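Local structure of RPA0582 (Rhodopseudomonas palustris, 3HHL) at residues A14-N19 against I25-L30. The protein is of unknown function but belongs to the DUF1330 family, placed among the dimeric alpha-beta-barrel proteins. Sequence-based numbering, arbitrary orientation. Where two conformers were deposited one is given.
Sequences AQFRAN and IHMLNL
Phe16, near the end of helix 10-18, reaches strand 25-33 with the far end of its ring, where it meets Ile25 and Met27. The carbon CG of Phe16 stands anti to the backbone N (chi1 -179°), which extends the ring from the helix axis towards the strand. The backbones stay well apart, the nearest CA atoms being Phe16 CA and Ile25 CA at 10.7 Å, and side chains alone bridge the gap. Two ring atoms divide the work: Phe16 CZ lies 3.8 Å from Ile25 CD1, while Phe16 CE1 lies 4.0 Å from CE of Met27, a selenomethionine. The side chains of Phe16 and Ile25 cross at about a right angle, while that of Met27 runs at a slant to Phe16; both methyl carbons approach the ring obliquely. Bends at chi2 and chi3 turn the end of the Met27 chain, with SE and CE, to the CE1 corner of the ring. Its SE sits 5.5 Å from the centroid of the Phe16 ring and 79° off the normal, hence at the ring edge. No hydrogen bond joins the segments, and all three touching residues are buried. Phe101 of helix 98-106 and Arg128, the latter through a cation-pi contact, also meet the Phe16 ring. Geometrically this is an edge-on Met-aromatic contact within apolar helix-on-sheet packing, placing the N-terminal helix against a central strand of the antiparallel sheet, consistent with the dimeric alpha-beta-barrel fold of its family.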
ATOM      1  N   ALA C  14      -9.856 -18.935  -2.855  1.00 33.02           N
ATOM      2  CA  ALA C  14     -10.186 -20.034  -1.949  1.00 33.28           C
ATOM      3  C   ALA C  14      -9.464 -19.796  -0.609  1.00 33.18           C
ATOM      4  O   ALA C  14     -10.054 -19.933   0.469  1.00 33.21           O
ATOM      5  CB  ALA C  14      -9.816 -21.410  -2.569  1.00 32.29           C
ATOM      6  N   GLN C  15      -8.201 -19.395  -0.694  1.00 32.61           N
ATOM      7  CA  GLN C  15      -7.427 -19.073   0.480  1.00 33.06           C
ATOM      8  C   GLN C  15      -8.032 -17.933   1.305  1.00 33.23           C
ATOM      9  O   GLN C  15      -7.969 -17.972   2.524  1.00 33.90           O
ATOM     10  CB  GLN C  15      -5.999 -18.714   0.090  1.00 33.20           C
ATOM     11  CG  GLN C  15      -5.104 -19.942  -0.134  1.00 35.49           C
ATOM     12  CD  GLN C  15      -3.748 -19.580  -0.721  1.00 36.56           C
ATOM     13  OE1 GLN C  15      -3.630 -18.616  -1.466  1.00 38.71           O
ATOM     14  NE2 GLN C  15      -2.729 -20.349  -0.386  1.00 35.41           N
ATOM     15  N   PHE C  16      -8.576 -16.927   0.622  1.00 32.97           N
ATOM     16  CA  PHE C  16      -9.267 -15.789   1.239  1.00 32.60           C
ATOM     17  C   PHE C  16     -10.455 -16.283   2.052  1.00 32.21           C
ATOM     18  O   PHE C  16     -10.562 -15.969   3.210  1.00 32.65           O
ATOM     19  CB  PHE C  16      -9.699 -14.837   0.124  1.00 33.15           C
ATOM     20  CG  PHE C  16     -10.397 -13.613   0.587  1.00 32.79           C
ATOM     21  CD1 PHE C  16      -9.693 -12.491   0.918  1.00 34.50           C
ATOM     22  CD2 PHE C  16     -11.775 -13.561   0.612  1.00 33.91           C
ATOM     23  CE1 PHE C  16     -10.357 -11.341   1.354  1.00 36.02           C
ATOM     24  CE2 PHE C  16     -12.434 -12.443   1.042  1.00 34.80           C
ATOM     25  CZ  PHE C  16     -11.731 -11.329   1.418  1.00 35.41           C
ATOM     26  N   ARG C  17     -11.303 -17.105   1.441  1.00 31.73           N
ATOM     27  CA  ARG C  17     -12.456 -17.683   2.110  0.50 31.07           C
ATOM     28  C   ARG C  17     -12.039 -18.609   3.254  1.00 31.11           C
ATOM     29  O   ARG C  17     -12.692 -18.647   4.310  1.00 31.48           O
ATOM     30  CB  ARG C  17     -13.306 -18.459   1.098  0.50 31.16           C
ATOM     31  CG  ARG C  17     -13.943 -17.598  -0.012  0.50 30.32           C
ATOM     32  CD  ARG C  17     -14.769 -18.439  -0.989  0.50 29.87           C
ATOM     33  NE  ARG C  17     -13.926 -19.330  -1.772  0.50 29.14           N
ATOM     34  CZ  ARG C  17     -14.224 -19.773  -2.982  0.50 27.02           C
ATOM     35  NH1 ARG C  17     -15.368 -19.409  -3.555  0.50 26.81           N
ATOM     36  NH2 ARG C  17     -13.383 -20.588  -3.602  0.50 23.87           N
ATOM     37  N   ALA C  18     -10.966 -19.369   3.049  1.00 30.91           N
ATOM     38  CA  ALA C  18     -10.466 -20.314   4.084  1.00 30.67           C
ATOM     39  C   ALA C  18     -10.133 -19.586   5.408  1.00 31.11           C
ATOM     40  O   ALA C  18     -10.387 -20.085   6.503  1.00 31.45           O
ATOM     41  CB  ALA C  18      -9.248 -21.017   3.579  1.00 30.05           C
ATOM     42  N   ASN C  19      -9.580 -18.381   5.291  1.00 30.85           N
ATOM     43  CA  ASN C  19      -9.246 -17.609   6.434  1.00 30.28           C
ATOM     44  C   ASN C  19     -10.408 -16.693   6.847  1.00 30.45           C
ATOM     45  O   ASN C  19     -10.456 -15.515   6.501  1.00 30.54           O
ATOM     46  CB  ASN C  19      -8.008 -16.800   6.199  1.00 29.27           C
ATOM     47  CG  ASN C  19      -7.556 -16.137   7.457  1.00 28.77           C
ATOM     48  OD1 ASN C  19      -8.137 -16.370   8.549  1.00 28.91           O
ATOM     49  ND2 ASN C  19      -6.546 -15.322   7.349  1.00 23.85           N
ATOM     50  N   ILE C  25     -11.783  -6.709   7.977  1.00 30.50           N
ATOM     51  CA  ILE C  25     -10.720  -6.892   7.048  1.00 31.69           C
ATOM     52  C   ILE C  25     -10.548  -5.551   6.392  1.00 32.48           C
ATOM     53  O   ILE C  25     -11.526  -4.864   6.138  1.00 33.78           O
ATOM     54  CB  ILE C  25     -11.005  -7.966   5.969  1.00 31.11           C
ATOM     55  CG1 ILE C  25     -12.309  -7.709   5.215  1.00 31.60           C
ATOM     56  CG2 ILE C  25     -11.104  -9.313   6.616  1.00 32.20           C
ATOM     57  CD1 ILE C  25     -12.534  -8.637   4.013  1.00 27.02           C
ATOM     58  N   HIS C  26      -9.302  -5.160   6.188  1.00 32.93           N
ATOM     59  CA  HIS C  26      -8.954  -3.955   5.465  1.00 33.06           C
ATOM     60  C   HIS C  26      -8.318  -4.339   4.170  1.00 32.99           C
ATOM     61  O   HIS C  26      -7.371  -5.110   4.135  1.00 33.97           O
ATOM     62  CB  HIS C  26      -7.972  -3.107   6.267  1.00 32.77           C
ATOM     63  CG  HIS C  26      -8.637  -2.219   7.263  1.00 32.68           C
ATOM     64  ND1 HIS C  26      -7.943  -1.299   8.018  1.00 28.66           N
ATOM     65  CD2 HIS C  26      -9.931  -2.159   7.671  1.00 33.22           C
ATOM     66  CE1 HIS C  26      -8.788  -0.707   8.841  1.00 31.67           C
ATOM     67  NE2 HIS C  26     -10.002  -1.202   8.650  1.00 30.41           N
HETATM   68  N   MSE C  27      -8.837  -3.785   3.102  1.00 33.47           N
HETATM   69  CA  MSE C  27      -8.419  -4.133   1.776  1.00 33.33           C
HETATM   70  C   MSE C  27      -7.688  -2.918   1.169  1.00 33.51           C
HETATM   71  O   MSE C  27      -8.305  -1.920   0.764  1.00 32.79           O
HETATM   72  CB  MSE C  27      -9.630  -4.502   0.960  1.00 33.37           C
HETATM   73  CG  MSE C  27     -10.458  -5.629   1.525  1.00 34.55           C
HETATM   74 SE   MSE C  27      -9.516  -7.284   1.677  1.00 41.07          SE
HETATM   75  CE  MSE C  27      -9.356  -7.740  -0.177  1.00 37.77           C
ATOM     76  N   LEU C  28      -6.360  -3.021   1.122  1.00 33.18           N
ATOM     77  CA  LEU C  28      -5.517  -1.987   0.524  1.00 32.80           C
ATOM     78  C   LEU C  28      -5.480  -2.189  -0.966  1.00 32.83           C
ATOM     79  O   LEU C  28      -5.030  -3.235  -1.433  1.00 32.89           O
ATOM     80  CB  LEU C  28      -4.114  -2.035   1.094  1.00 31.89           C
ATOM     81  CG  LEU C  28      -3.066  -1.113   0.482  1.00 32.12           C
ATOM     82  CD1 LEU C  28      -3.503   0.362   0.466  1.00 29.87           C
ATOM     83  CD2 LEU C  28      -1.724  -1.282   1.227  1.00 30.72           C
ATOM     84  N   ASN C  29      -5.955  -1.192  -1.701  1.00 32.81           N
ATOM     85  CA  ASN C  29      -6.045  -1.252  -3.163  1.00 32.94           C
ATOM     86  C   ASN C  29      -4.982  -0.318  -3.780  1.00 33.39           C
ATOM     87  O   ASN C  29      -4.988   0.902  -3.504  1.00 34.17           O
ATOM     88  CB  ASN C  29      -7.432  -0.760  -3.622  1.00 33.31           C
ATOM     89  CG  ASN C  29      -8.538  -1.787  -3.447  1.00 33.18           C
ATOM     90  OD1 ASN C  29      -8.934  -2.413  -4.417  1.00 36.69           O
ATOM     91  ND2 ASN C  29      -9.077  -1.929  -2.224  1.00 33.13           N
ATOM     92  N   LEU C  30      -4.088  -0.853  -4.604  1.00 33.40           N
ATOM     93  CA  LEU C  30      -3.202  -0.034  -5.425  1.00 34.01           C
ATOM     94  C   LEU C  30      -3.661  -0.226  -6.872  1.00 35.26           C
ATOM     95  O   LEU C  30      -3.586  -1.335  -7.403  1.00 36.02           O
ATOM     96  CB  LEU C  30      -1.747  -0.437  -5.257  1.00 33.72           C
ATOM     97  CG  LEU C  30      -1.272  -0.626  -3.803  1.00 36.25           C
ATOM     98  CD1 LEU C  30       0.117  -1.191  -3.788  1.00 35.06           C
ATOM     99  CD2 LEU C  30      -1.344   0.658  -2.929  1.00 34.17           C
TER